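Local atomic coordinates of SspB protein (Streptomyces clavuligerus, PDB entry 6JUF), a protein that probably acts as a DNA-cleaving component of a bacterial defence system that senses phosphorothioate-modified DNA and counters phage infection. Residues Y132-L137 / W219-G224; D147-I152 / K171-I176; V181-L186 / P201-G206. All coordinates share one frame; numbering follows the deposited sequence.

Contact 1: residues Y132-L137 / W219-G224; sequences YVAFHL and WEFTSG
F221 joins A134 and F135 at the packing of a helix on a small sheet within a unit whose order of elements matches a winged helix: helix 129-137, strand 142-144, helices 145-159 and 166-180, then strands 208-211 and 218-221, the last being central in the antiparallel sheet. F221 directs its CB at the helix and touches it through the far half of its ring. Its CE1 lies 3.7 Å from F135 CZ, and its CZ comes over one face of the F135 ring, 4.1 Å above the plane and displaced toward the rim. With ring centroids 4.6 Å apart and planes inclined by 35°, the pair is neither a parallel stack nor an edge-to-face one; the long directions of the two side chains cross at about a right angle. The CB of F135 does not point straight at the strand: CG stands opposite the carbonyl carbon (chi1 -76°), and this carries the end of the ring, CZ, to F221. One helical position earlier, A134 presents its methyl to the same ring, CB lying 4.0 Å from F221 CZ. A134 O also meets F221 CE2 at 3.4 Å, an oblique van der Waals touch without a hydrogen bond. The contact is buried and apolar; F135 O nearby is hydrogen-bonded to R266 and R269. H114 and Y180 meet the F135 ring edge-to-face, extending the aromatic cluster beyond the pair. F221 also meets the ring of F143 on the adjacent strand 142-144 and touches M208 of strand 208-211, the strand on its other side, while V133 turns to helix 145-159 and Y132 to helix 5-9.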
ATOM      1  N   TYR B 132      -5.225  -5.289  21.102  1.00  9.53           N
ATOM      2  CA  TYR B 132      -5.111  -6.535  21.886  1.00  9.23           C
ATOM      3  C   TYR B 132      -6.503  -7.022  22.388  1.00 10.29           C
ATOM      4  O   TYR B 132      -6.848  -8.178  22.218  1.00  9.73           O
ATOM      5  CB  TYR B 132      -4.094  -6.393  23.052  1.00  7.88           C
ATOM      6  CG  TYR B 132      -3.843  -7.752  23.661  1.00  9.25           C
ATOM      7  CD1 TYR B 132      -4.660  -8.245  24.694  1.00  9.62           C
ATOM      8  CD2 TYR B 132      -2.756  -8.531  23.237  1.00  9.40           C
ATOM      9  CE1 TYR B 132      -4.417  -9.501  25.243  1.00 12.30           C
ATOM     10  CE2 TYR B 132      -2.533  -9.801  23.767  1.00 11.43           C
ATOM     11  CZ  TYR B 132      -3.373 -10.275  24.740  1.00 13.64           C
ATOM     12  OH  TYR B 132      -3.141 -11.504  25.270  1.00 14.39           O
ATOM     13  N   VAL B 133      -7.331  -6.138  22.940  1.00  9.80           N
ATOM     14  CA  VAL B 133      -8.698  -6.549  23.339  1.00  9.13           C
ATOM     15  C   VAL B 133      -9.457  -7.054  22.106  1.00  9.15           C
ATOM     16  O   VAL B 133     -10.078  -8.111  22.139  1.00 10.73           O
ATOM     17  CB  VAL B 133      -9.488  -5.369  23.974  1.00  7.95           C
ATOM     18  CG1 VAL B 133     -10.944  -5.842  24.283  1.00  9.04           C
ATOM     19  CG2 VAL B 133      -8.810  -4.931  25.273  1.00 11.23           C
ATOM     20  N   ALA B 134      -9.435  -6.269  21.001  1.00  8.93           N
ATOM     21  CA  ALA B 134     -10.271  -6.566  19.816  1.00  7.53           C
ATOM     22  C   ALA B 134      -9.939  -7.948  19.269  1.00  8.95           C
ATOM     23  O   ALA B 134     -10.816  -8.724  18.953  1.00 10.49           O
ATOM     24  CB  ALA B 134     -10.128  -5.500  18.698  1.00  8.31           C
ATOM     25  N   PHE B 135      -8.650  -8.239  19.142  1.00  8.89           N
ATOM     26  CA  PHE B 135      -8.246  -9.553  18.591  1.00  8.57           C
ATOM     27  C   PHE B 135      -8.269 -10.672  19.610  1.00 10.04           C
ATOM     28  O   PHE B 135      -8.653 -11.821  19.214  1.00 11.03           O
ATOM     29  CB  PHE B 135      -6.876  -9.468  17.916  1.00  9.67           C
ATOM     30  CG  PHE B 135      -6.937  -8.799  16.567  1.00  7.82           C
ATOM     31  CD1 PHE B 135      -7.052  -9.569  15.422  1.00 10.63           C
ATOM     32  CD2 PHE B 135      -6.921  -7.404  16.448  1.00 10.44           C
ATOM     33  CE1 PHE B 135      -7.132  -8.969  14.154  1.00 12.12           C
ATOM     34  CE2 PHE B 135      -6.982  -6.808  15.181  1.00  8.82           C
ATOM     35  CZ  PHE B 135      -7.146  -7.568  14.046  1.00  7.90           C
ATOM     36  N   HIS B 136      -7.846 -10.422  20.856  1.00 10.42           N
ATOM     37  CA  HIS B 136      -7.544 -11.535  21.781  1.00 10.66           C
ATOM     38  C   HIS B 136      -8.488 -11.695  22.958  1.00 11.79           C
ATOM     39  O   HIS B 136      -8.550 -12.772  23.533  1.00 12.55           O
ATOM     40  CB  HIS B 136      -6.115 -11.356  22.294  1.00 10.01           C
ATOM     41  CG  HIS B 136      -5.080 -11.562  21.210  1.00 10.23           C
ATOM     42  ND1 HIS B 136      -4.979 -12.719  20.540  1.00 11.69           N
ATOM     43  CD2 HIS B 136      -4.065 -10.750  20.745  1.00 10.33           C
ATOM     44  CE1 HIS B 136      -3.983 -12.660  19.635  1.00 12.60           C
ATOM     45  NE2 HIS B 136      -3.404 -11.443  19.752  1.00 11.80           N
ATOM     46  N   LEU B 137      -9.205 -10.634  23.338  1.00  9.79           N
ATOM     47  CA  LEU B 137     -10.039 -10.686  24.597  1.00 11.81           C
ATOM     48  C   LEU B 137     -11.543 -10.544  24.394  1.00 12.96           C
ATOM     49  O   LEU B 137     -12.324 -11.021  25.215  1.00 14.80           O
ATOM     50  CB  LEU B 137      -9.563  -9.656  25.629  1.00 12.50           C
ATOM     51  CG  LEU B 137      -8.104  -9.841  26.120  1.00 13.36           C
ATOM     52  CD1 LEU B 137      -7.681  -8.757  27.104  1.00 14.99           C
ATOM     53  CD2 LEU B 137      -7.914 -11.154  26.809  1.00 15.37           C
ATOM     54  N   TRP B 219     -19.826  -4.627  11.884  1.00 15.08           N
ATOM     55  CA  TRP B 219     -18.535  -5.075  11.338  1.00 13.74           C
ATOM     56  C   TRP B 219     -18.193  -6.423  11.925  1.00 13.67           C
ATOM     57  O   TRP B 219     -18.760  -6.864  12.926  1.00 14.94           O
ATOM     58  CB  TRP B 219     -17.398  -4.166  11.739  1.00 13.58           C
ATOM     59  CG  TRP B 219     -17.717  -2.733  11.447  1.00 12.90           C
ATOM     60  CD1 TRP B 219     -18.400  -1.832  12.238  1.00 17.15           C
ATOM     61  CD2 TRP B 219     -17.356  -2.005  10.236  1.00 17.28           C
ATOM     62  NE1 TRP B 219     -18.478  -0.609  11.614  1.00 17.49           N
ATOM     63  CE2 TRP B 219     -17.859  -0.651  10.409  1.00 17.62           C
ATOM     64  CE3 TRP B 219     -16.686  -2.338   9.076  1.00 14.86           C
ATOM     65  CZ2 TRP B 219     -17.704   0.328   9.423  1.00 17.32           C
ATOM     66  CZ3 TRP B 219     -16.516  -1.353   8.064  1.00 15.51           C
ATOM     67  CH2 TRP B 219     -17.006  -0.038   8.254  1.00 13.92           C
ATOM     68  N   GLU B 220     -17.256  -7.120  11.279  1.00 12.55           N
ATOM     69  CA  GLU B 220     -16.806  -8.388  11.842  1.00 13.23           C
ATOM     70  C   GLU B 220     -15.391  -8.727  11.428  1.00 14.18           C
ATOM     71  O   GLU B 220     -14.953  -8.360  10.322  1.00 13.34           O
ATOM     72  CB  GLU B 220     -17.747  -9.521  11.484  1.00 17.27           C
ATOM     73  CG  GLU B 220     -17.782  -9.889  10.019  1.00 17.81           C
ATOM     74  CD  GLU B 220     -18.796 -10.981   9.743  1.00 25.38           C
ATOM     75  OE1 GLU B 220     -18.890 -11.336   8.588  1.00 29.90           O
ATOM     76  OE2 GLU B 220     -19.513 -11.459  10.649  1.00 27.08           O
ATOM     77  N   PHE B 221     -14.687  -9.430  12.317  1.00 13.46           N
ATOM     78  CA  PHE B 221     -13.448 -10.058  11.923  1.00 13.62           C
ATOM     79  C   PHE B 221     -13.843 -11.220  11.009  1.00 16.10           C
ATOM     80  O   PHE B 221     -14.835 -11.915  11.235  1.00 18.26           O
ATOM     81  CB  PHE B 221     -12.525 -10.402  13.135  1.00 15.18           C
ATOM     82  CG  PHE B 221     -12.010  -9.181  13.846  1.00 16.84           C
ATOM     83  CD1 PHE B 221     -11.236  -8.230  13.134  1.00 19.40           C
ATOM     84  CD2 PHE B 221     -12.344  -8.911  15.176  1.00 16.35           C
ATOM     85  CE1 PHE B 221     -10.792  -7.062  13.754  1.00 19.77           C
ATOM     86  CE2 PHE B 221     -11.860  -7.770  15.810  1.00 18.86           C
ATOM     87  CZ  PHE B 221     -11.098  -6.838  15.087  1.00 18.37           C
ATOM     88  N   THR B 222     -13.081 -11.423   9.950  1.00 13.92           N
ATOM     89  CA  THR B 222     -13.414 -12.434   8.947  1.00 15.10           C
ATOM     90  C   THR B 222     -12.903 -13.815   9.354  1.00 16.98           C
ATOM     91  O   THR B 222     -12.097 -13.948  10.259  1.00 16.83           O
ATOM     92  CB  THR B 222     -12.819 -12.093   7.578  1.00 15.93           C
ATOM     93  OG1 THR B 222     -11.394 -12.030   7.717  1.00 13.92           O
ATOM     94  CG2 THR B 222     -13.341 -10.742   7.064  1.00 15.47           C
ATOM     95  N   SER B 223     -13.406 -14.855   8.699  1.00 18.14           N
ATOM     96  CA  SER B 223     -12.930 -16.217   9.054  1.00 22.43           C
ATOM     97  C   SER B 223     -12.696 -17.168   7.901  1.00 29.14           C
ATOM     98  O   SER B 223     -12.696 -18.384   8.095  1.00 39.75           O
ATOM     99  CB  SER B 223     -13.816 -16.875  10.141  1.00 25.51           C
ATOM    100  OG  SER B 223     -15.154 -16.750   9.775  1.00 29.90           O
ATOM    101  N   GLY B 224     -12.480 -16.667   6.702  1.00 24.01           N
ATOM    102  CA  GLY B 224     -12.040 -17.595   5.624  1.00 29.79           C
ATOM    103  C   GLY B 224     -10.576 -18.076   5.653  1.00 29.80           C
ATOM    104  O   GLY B 224      -9.825 -17.938   6.651  1.00 32.08           O
TER

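Contact 2: residues D147-I152 / K171-I176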
ATOM      1  N   ASP B 147     -20.309  -1.503  20.515  1.00 14.37           N
ATOM      2  CA  ASP B 147     -20.082  -2.778  21.227  1.00 12.64           C
ATOM      3  C   ASP B 147     -18.611  -3.034  21.539  1.00 10.47           C
ATOM      4  O   ASP B 147     -18.244  -3.338  22.704  1.00 13.07           O
ATOM      5  CB  ASP B 147     -20.557  -4.024  20.454  1.00 12.59           C
ATOM      6  CG  ASP B 147     -22.078  -4.083  20.271  1.00 17.17           C
ATOM      7  OD1 ASP B 147     -22.871  -3.491  21.061  1.00 17.93           O
ATOM      8  OD2 ASP B 147     -22.421  -4.758  19.267  1.00 19.69           O
ATOM      9  N   LEU B 148     -17.764  -2.807  20.533  1.00 11.50           N
ATOM     10  CA  LEU B 148     -16.333  -2.966  20.751  1.00 10.17           C
ATOM     11  C   LEU B 148     -15.767  -1.955  21.745  1.00 10.31           C
ATOM     12  O   LEU B 148     -14.959  -2.276  22.619  1.00 11.95           O
ATOM     13  CB  LEU B 148     -15.569  -2.938  19.434  1.00  9.79           C
ATOM     14  CG  LEU B 148     -14.063  -3.186  19.566  1.00 10.90           C
ATOM     15  CD1 LEU B 148     -13.757  -4.551  20.206  1.00 15.80           C
ATOM     16  CD2 LEU B 148     -13.435  -3.085  18.186  1.00 15.06           C
ATOM     17  N   THR B 149     -16.203  -0.704  21.603  1.00 10.88           N
ATOM     18  CA  THR B 149     -15.819   0.292  22.584  1.00 10.92           C
ATOM     19  C   THR B 149     -16.164  -0.164  24.025  1.00 12.14           C
ATOM     20  O   THR B 149     -15.325  -0.070  24.936  1.00 13.95           O
ATOM     21  CB  THR B 149     -16.482   1.657  22.263  1.00 10.54           C
ATOM     22  OG1 THR B 149     -15.947   2.124  21.014  1.00 12.36           O
ATOM     23  CG2 THR B 149     -16.191   2.686  23.400  1.00 13.85           C
ATOM     24  N   GLN B 150     -17.384  -0.682  24.213  1.00 11.88           N
ATOM     25  CA  GLN B 150     -17.805  -1.079  25.584  1.00 14.73           C
ATOM     26  C   GLN B 150     -16.972  -2.237  26.151  1.00 12.41           C
ATOM     27  O   GLN B 150     -16.607  -2.248  27.347  1.00 14.20           O
ATOM     28  CB  GLN B 150     -19.321  -1.353  25.635  1.00 21.04           C
ATOM     29  CG  GLN B 150     -20.102  -0.041  25.580  1.00 27.61           C
ATOM     30  CD  GLN B 150     -19.649   0.986  26.635  1.00 37.60           C
ATOM     31  OE1 GLN B 150     -19.285   2.149  26.304  1.00 34.43           O
ATOM     32  NE2 GLN B 150     -19.694   0.577  27.920  1.00 45.23           N
ATOM     33  N   VAL B 151     -16.612  -3.196  25.295  1.00 11.64           N
ATOM     34  CA  VAL B 151     -15.748  -4.273  25.743  1.00 13.29           C
ATOM     35  C   VAL B 151     -14.370  -3.770  26.169  1.00 11.83           C
ATOM     36  O   VAL B 151     -13.855  -4.162  27.198  1.00 13.40           O
ATOM     37  CB  VAL B 151     -15.695  -5.429  24.728  1.00 16.24           C
ATOM     38  CG1 VAL B 151     -14.747  -6.539  25.212  1.00 15.77           C
ATOM     39  CG2 VAL B 151     -17.076  -6.012  24.635  1.00 23.83           C
ATOM     40  N   ILE B 152     -13.798  -2.864  25.377  1.00 10.13           N
ATOM     41  CA  ILE B 152     -12.506  -2.320  25.747  1.00 10.38           C
ATOM     42  C   ILE B 152     -12.607  -1.533  27.072  1.00 12.04           C
ATOM     43  O   ILE B 152     -11.765  -1.695  27.920  1.00 13.55           O
ATOM     44  CB  ILE B 152     -11.893  -1.452  24.648  1.00 10.01           C
ATOM     45  CG1 ILE B 152     -11.643  -2.314  23.398  1.00 10.58           C
ATOM     46  CG2 ILE B 152     -10.617  -0.826  25.158  1.00 11.84           C
ATOM     47  CD1 ILE B 152     -11.528  -1.529  22.104  1.00 10.85           C
ATOM     48  N   LYS B 171     -11.873   6.390  19.682  1.00 10.32           N
ATOM     49  CA  LYS B 171     -10.943   6.788  18.609  1.00  7.84           C
ATOM     50  C   LYS B 171     -10.057   5.577  18.220  1.00  9.01           C
ATOM     51  O   LYS B 171      -9.762   5.415  16.985  1.00  8.50           O
ATOM     52  CB  LYS B 171     -10.078   7.956  19.093  1.00  9.99           C
ATOM     53  CG  LYS B 171     -10.865   9.272  19.101  1.00 12.62           C
ATOM     54  CD  LYS B 171     -10.146  10.330  19.917  1.00 14.47           C
ATOM     55  CE  LYS B 171     -10.974  11.615  19.947  1.00 17.63           C
ATOM     56  NZ  LYS B 171     -10.483  12.543  20.976  1.00 20.24           N
ATOM     57  N   ASP B 172      -9.666   4.740  19.194  1.00  8.00           N
ATOM     58  CA  ASP B 172      -8.919   3.490  18.856  1.00  8.39           C
ATOM     59  C   ASP B 172      -9.797   2.603  17.963  1.00  8.58           C
ATOM     60  O   ASP B 172      -9.311   2.009  16.985  1.00  9.39           O
ATOM     61  CB  ASP B 172      -8.524   2.692  20.099  1.00  7.55           C
ATOM     62  CG  ASP B 172      -7.346   3.267  20.828  1.00  7.69           C
ATOM     63  OD1 ASP B 172      -6.668   4.162  20.266  1.00  8.11           O
ATOM     64  OD2 ASP B 172      -7.090   2.798  21.952  1.00  9.36           O
ATOM     65  N   VAL B 173     -11.074   2.492  18.291  1.00  7.23           N
ATOM     66  CA  VAL B 173     -11.949   1.619  17.515  1.00  8.72           C
ATOM     67  C   VAL B 173     -12.113   2.126  16.131  1.00  8.04           C
ATOM     68  O   VAL B 173     -12.100   1.359  15.164  1.00  8.92           O
ATOM     69  CB  VAL B 173     -13.287   1.417  18.252  1.00  8.07           C
ATOM     70  CG1 VAL B 173     -14.304   0.697  17.389  1.00  8.95           C
ATOM     71  CG2 VAL B 173     -13.039   0.584  19.503  1.00  9.37           C
ATOM     72  N   ASP B 174     -12.267   3.433  15.998  1.00 10.50           N
ATOM     73  CA  ASP B 174     -12.253   4.077  14.662  1.00 10.06           C
ATOM     74  C   ASP B 174     -10.985   3.781  13.881  1.00  9.40           C
ATOM     75  O   ASP B 174     -11.036   3.432  12.690  1.00  9.70           O
ATOM     76  CB  ASP B 174     -12.402   5.597  14.768  1.00 12.38           C
ATOM     77  CG  ASP B 174     -13.823   6.012  15.067  1.00 18.40           C
ATOM     78  OD1 ASP B 174     -14.745   5.192  14.872  1.00 20.30           O
ATOM     79  OD2 ASP B 174     -14.044   7.145  15.504  1.00 27.32           O
ATOM     80  N   CYS B 175      -9.844   3.847  14.546  1.00  8.19           N
ATOM     81  CA  CYS B 175      -8.539   3.587  13.891  1.00  7.72           C
ATOM     82  C   CYS B 175      -8.399   2.131  13.488  1.00  7.40           C
ATOM     83  O   CYS B 175      -7.871   1.824  12.399  1.00  6.86           O
ATOM     84  CB  CYS B 175      -7.416   3.957  14.853  1.00  8.32           C
ATOM     85  SG  CYS B 175      -5.819   4.051  13.939  1.00  9.87           S
ATOM     86  N   ILE B 176      -8.848   1.213  14.352  1.00  6.64           N
ATOM     87  CA  ILE B 176      -8.796  -0.252  14.037  1.00  6.91           C
ATOM     88  C   ILE B 176      -9.609  -0.504  12.743  1.00  8.34           C
ATOM     89  O   ILE B 176      -9.153  -1.199  11.853  1.00  8.79           O
ATOM     90  CB  ILE B 176      -9.405  -1.061  15.210  1.00  6.02           C
ATOM     91  CG1 ILE B 176      -8.434  -1.114  16.383  1.00  7.00           C
ATOM     92  CG2 ILE B 176      -9.736  -2.491  14.746  1.00  9.11           C
ATOM     93  CD1 ILE B 176      -9.008  -1.525  17.743  1.00  8.36           C
TER
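V173 sets CG1 opposite its backbone N (chi1 171°), an orientation in which CG2 meets L148, T149 and I152, so one valine methyl serves three residues of the other helix. L148, with CG likewise opposite its N (chi1 -176°), brings its branched end against both methyls: CG is 3.9 Å from V173 CG2, and CD2 is 4.0 Å from V173 CG1. I152 comes in by its extended end, CD1 reaching 3.7 Å from V173 CG2, the two side chains running past each other in opposite senses. T149 adds its hydroxyl oxygen, OG1 lying 3.6 Å from V173 CG2; this polar atom is not left to the methyl alone, because it is hydrogen-bonded to L145 O one turn back in its own helix. The axes of segments 147-152 and 171-176 approach to 9.7 Å at 126°, a steeply inclined crossing, nearer antiparallel than parallel, of what would be the second and third helices of a winged-helix-like unit. Around it, helix 129-137 lies against both partners, I152 touching S130 and V133 while I176 touches W131; D172 OD2 bonds to S130 OG, and L145, at the start of helix 145-159, covers V173 further.

Contact 3: residues V181-L186 / P201-G206; sequences VPAQRL and PFRELG
The R203 guanidinium has L186 CD1 and A183 CA over one face, whereas V181 O approaches the group obliquely. The R185 guanidinium has P182 CB over one face, 4.2 Å above the plane and offset toward the rim, and its NE makes a salt bridge with E209. L186 and R203 arrive from opposite directions, and L186 CD1 sits 3.4 Å from R203 NH2 and 3.8 Å from its CZ. A183 adds its own methyl, CB lying 3.9 Å from R203 NH1. The chain of R203 is extended from CG to NE (chi2 169°, chi3 -178°), which carries it alongside the V181 carbonyl: V181 O is 3.1 Å from R203 CG and equally near CD. V181 O also lies 3.4 Å from R203 NE, at an angle too poor for a hydrogen bond. That N-H is used instead by K178 O, while NH1 is bonded to L198 O. Both segments belong to the long connection between helix 166-180 and strand 208-211 of what is probably a winged-helix-like unit; each contains a 3-10 turn, at 183-185 and 201-205, and R203 reaches from the second turn to the first. At the dimer interface, R203 NH1 forms a salt bridge with E204 OE2 of the second subunit, and the reciprocal pair forms too. A183 and R203 both pack on L107 of the second subunit.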
ATOM      1  N   VAL B 181     -10.357  -2.577   7.326  1.00  8.54           N
ATOM      2  CA  VAL B 181     -11.502  -2.782   6.437  1.00  9.49           C
ATOM      3  C   VAL B 181     -11.235  -2.142   5.053  1.00  9.77           C
ATOM      4  O   VAL B 181     -10.405  -1.228   4.915  1.00 10.87           O
ATOM      5  CB  VAL B 181     -12.860  -2.233   7.011  1.00  9.89           C
ATOM      6  CG1 VAL B 181     -13.084  -2.754   8.419  1.00 10.46           C
ATOM      7  CG2 VAL B 181     -12.940  -0.711   6.939  1.00 13.23           C
ATOM      8  N   PRO B 182     -11.917  -2.658   4.013  1.00 10.40           N
ATOM      9  CA  PRO B 182     -11.698  -2.063   2.682  1.00  9.75           C
ATOM     10  C   PRO B 182     -12.042  -0.592   2.652  1.00  9.70           C
ATOM     11  O   PRO B 182     -12.968  -0.152   3.357  1.00 10.72           O
ATOM     12  CB  PRO B 182     -12.636  -2.870   1.755  1.00 11.74           C
ATOM     13  CG  PRO B 182     -12.831  -4.199   2.497  1.00  9.98           C
ATOM     14  CD  PRO B 182     -12.796  -3.845   3.979  1.00  9.21           C
ATOM     15  N   ALA B 183     -11.258   0.185   1.885  1.00  8.96           N
ATOM     16  CA  ALA B 183     -11.419   1.626   1.834  1.00  9.84           C
ATOM     17  C   ALA B 183     -12.855   2.020   1.436  1.00  8.64           C
ATOM     18  O   ALA B 183     -13.368   3.036   1.831  1.00 11.15           O
ATOM     19  CB  ALA B 183     -10.414   2.204   0.825  1.00 13.18           C
ATOM     20  N   GLN B 184     -13.499   1.149   0.660  1.00  8.66           N
ATOM     21  CA  GLN B 184     -14.874   1.425   0.154  1.00 10.35           C
ATOM     22  C   GLN B 184     -15.912   1.499   1.275  1.00 13.47           C
ATOM     23  O   GLN B 184     -16.952   2.159   1.100  1.00 14.13           O
ATOM     24  CB  GLN B 184     -15.268   0.332  -0.844  1.00 11.78           C
ATOM     25  CG  GLN B 184     -14.490   0.425  -2.159  1.00 15.12           C
ATOM     26  CD  GLN B 184     -12.967   0.210  -2.059  1.00 13.69           C
ATOM     27  OE1 GLN B 184     -12.145   1.057  -2.551  1.00 12.21           O
ATOM     28  NE2 GLN B 184     -12.565  -0.927  -1.517  1.00 11.94           N
ATOM     29  N   ARG B 185     -15.589   0.885   2.424  1.00 10.80           N
ATOM     30  CA  ARG B 185     -16.498   0.907   3.607  1.00 11.83           C
ATOM     31  C   ARG B 185     -16.343   2.144   4.432  1.00 13.58           C
ATOM     32  O   ARG B 185     -17.115   2.378   5.391  1.00 13.79           O
ATOM     33  CB  ARG B 185     -16.234  -0.276   4.492  1.00 14.50           C
ATOM     34  CG  ARG B 185     -16.084  -1.607   3.746  1.00 15.11           C
ATOM     35  CD  ARG B 185     -17.218  -1.930   2.793  1.00 14.44           C
ATOM     36  NE  ARG B 185     -16.889  -3.245   2.245  1.00 14.63           N
ATOM     37  CZ  ARG B 185     -16.813  -3.572   0.967  1.00 15.18           C
ATOM     38  NH1 ARG B 185     -17.167  -2.714  -0.009  1.00 20.37           N
ATOM     39  NH2 ARG B 185     -16.425  -4.810   0.627  1.00 17.57           N
ATOM     40  N   LEU B 186     -15.287   2.904   4.109  1.00 13.27           N
ATOM     41  CA  LEU B 186     -14.978   4.108   4.871  1.00 16.33           C
ATOM     42  C   LEU B 186     -15.624   5.306   4.244  1.00 18.82           C
ATOM     43  O   LEU B 186     -15.932   5.322   3.047  1.00 17.84           O
ATOM     44  CB  LEU B 186     -13.472   4.313   4.977  1.00 14.55           C
ATOM     45  CG  LEU B 186     -12.704   3.120   5.603  1.00 13.57           C
ATOM     46  CD1 LEU B 186     -11.213   3.377   5.522  1.00 11.89           C
ATOM     47  CD2 LEU B 186     -13.133   2.892   7.071  1.00 13.66           C
ATOM     48  N   PRO B 201      -1.862  -0.235   4.119  1.00  7.25           N
ATOM     49  CA  PRO B 201      -1.536  -1.528   3.477  1.00  9.40           C
ATOM     50  C   PRO B 201      -2.072  -2.727   4.256  1.00  8.48           C
ATOM     51  O   PRO B 201      -2.154  -3.831   3.729  1.00 10.69           O
ATOM     52  CB  PRO B 201       0.006  -1.526   3.412  1.00  8.89           C
ATOM     53  CG  PRO B 201       0.423  -0.577   4.536  1.00  9.10           C
ATOM     54  CD  PRO B 201      -0.643   0.500   4.564  1.00  7.50           C
ATOM     55  N   PHE B 202      -2.498  -2.500   5.493  1.00  8.36           N
ATOM     56  CA  PHE B 202      -3.062  -3.604   6.269  1.00  8.74           C
ATOM     57  C   PHE B 202      -4.434  -4.042   5.797  1.00  8.47           C
ATOM     58  O   PHE B 202      -4.873  -5.146   6.137  1.00  8.80           O
ATOM     59  CB  PHE B 202      -3.076  -3.249   7.752  1.00  6.74           C
ATOM     60  CG  PHE B 202      -1.673  -3.086   8.309  1.00  6.39           C
ATOM     61  CD1 PHE B 202      -0.954  -4.200   8.743  1.00  7.05           C
ATOM     62  CD2 PHE B 202      -1.018  -1.847   8.247  1.00  5.98           C
ATOM     63  CE1 PHE B 202       0.340  -4.070   9.261  1.00  7.76           C
ATOM     64  CE2 PHE B 202       0.305  -1.725   8.699  1.00  6.37           C
ATOM     65  CZ  PHE B 202       0.990  -2.853   9.203  1.00  7.59           C
ATOM     66  N   ARG B 203      -5.081  -3.203   4.968  1.00  7.90           N
ATOM     67  CA  ARG B 203      -6.374  -3.604   4.417  1.00  8.33           C
ATOM     68  C   ARG B 203      -6.250  -4.827   3.509  1.00  8.76           C
ATOM     69  O   ARG B 203      -7.217  -5.593   3.342  1.00  9.16           O
ATOM     70  CB  ARG B 203      -7.059  -2.434   3.704  1.00  7.95           C
ATOM     71  CG  ARG B 203      -7.314  -1.251   4.601  1.00  8.25           C
ATOM     72  CD  ARG B 203      -7.744  -0.037   3.785  1.00  9.37           C
ATOM     73  NE  ARG B 203      -7.925   1.095   4.726  1.00  8.35           N
ATOM     74  CZ  ARG B 203      -7.684   2.362   4.375  1.00  9.85           C
ATOM     75  NH1 ARG B 203      -7.331   2.617   3.129  1.00  8.35           N
ATOM     76  NH2 ARG B 203      -7.836   3.367   5.229  1.00 10.10           N
ATOM     77  N   GLU B 204      -5.059  -5.043   2.953  1.00  8.45           N
ATOM     78  CA  GLU B 204      -4.859  -6.191   2.080  1.00  8.63           C
ATOM     79  C   GLU B 204      -4.929  -7.507   2.805  1.00  9.42           C
ATOM     80  O   GLU B 204      -5.072  -8.535   2.132  1.00 12.03           O
ATOM     81  CB  GLU B 204      -3.514  -6.136   1.323  1.00 12.59           C
ATOM     82  CG  GLU B 204      -3.522  -5.047   0.297  1.00 16.19           C
ATOM     83  CD  GLU B 204      -2.728  -5.455  -0.936  1.00 14.86           C
ATOM     84  OE1 GLU B 204      -1.823  -4.724  -1.323  1.00 17.51           O
ATOM     85  OE2 GLU B 204      -3.039  -6.518  -1.513  1.00 15.36           O
ATOM     86  N   LEU B 205      -4.847  -7.495   4.132  1.00  9.83           N
ATOM     87  CA  LEU B 205      -4.899  -8.751   4.928  1.00 10.26           C
ATOM     88  C   LEU B 205      -6.317  -9.313   4.959  1.00 10.44           C
ATOM     89  O   LEU B 205      -6.474 -10.472   5.326  1.00 11.28           O
ATOM     90  CB  LEU B 205      -4.331  -8.563   6.366  1.00  9.15           C
ATOM     91  CG  LEU B 205      -2.893  -7.994   6.413  1.00  8.74           C
ATOM     92  CD1 LEU B 205      -2.446  -7.899   7.866  1.00 11.96           C
ATOM     93  CD2 LEU B 205      -1.923  -8.785   5.491  1.00 10.15           C
ATOM     94  N   GLY B 206      -7.319  -8.496   4.543  1.00  8.13           N
ATOM     95  CA  GLY B 206      -8.720  -8.973   4.552  1.00  9.03           C
ATOM     96  C   GLY B 206      -9.233  -9.460   5.914  1.00 11.15           C
ATOM     97  O   GLY B 206     -10.041 -10.402   5.969  1.00 10.64           O
TER

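Overall arrangement
Helix 129-137 of contact 1 packs on both helices of contact 2, the centres 12 Å apart: V133 CG1 lies 3.7 Å from I152 CG1, and A134 CB reaches L148 CD1 at 4.0 Å, so the two apolar patches touch. Contact 3, its centre 14 Å from that of contact 1, joins it at strand 218-221 and the loop that follows. T222 OG1 and G206 O, 2.7 Å apart, form a probable hydrogen bond, and W219 CE3 packs 3.7 Å from V181 CG1. Contacts 2 and 3 do not touch, their nearest atoms about 5 Å apart. All three lie away from E18, a magnesium ligand with no metal bound in this chain; contact 3 alone adjoins the second subunit.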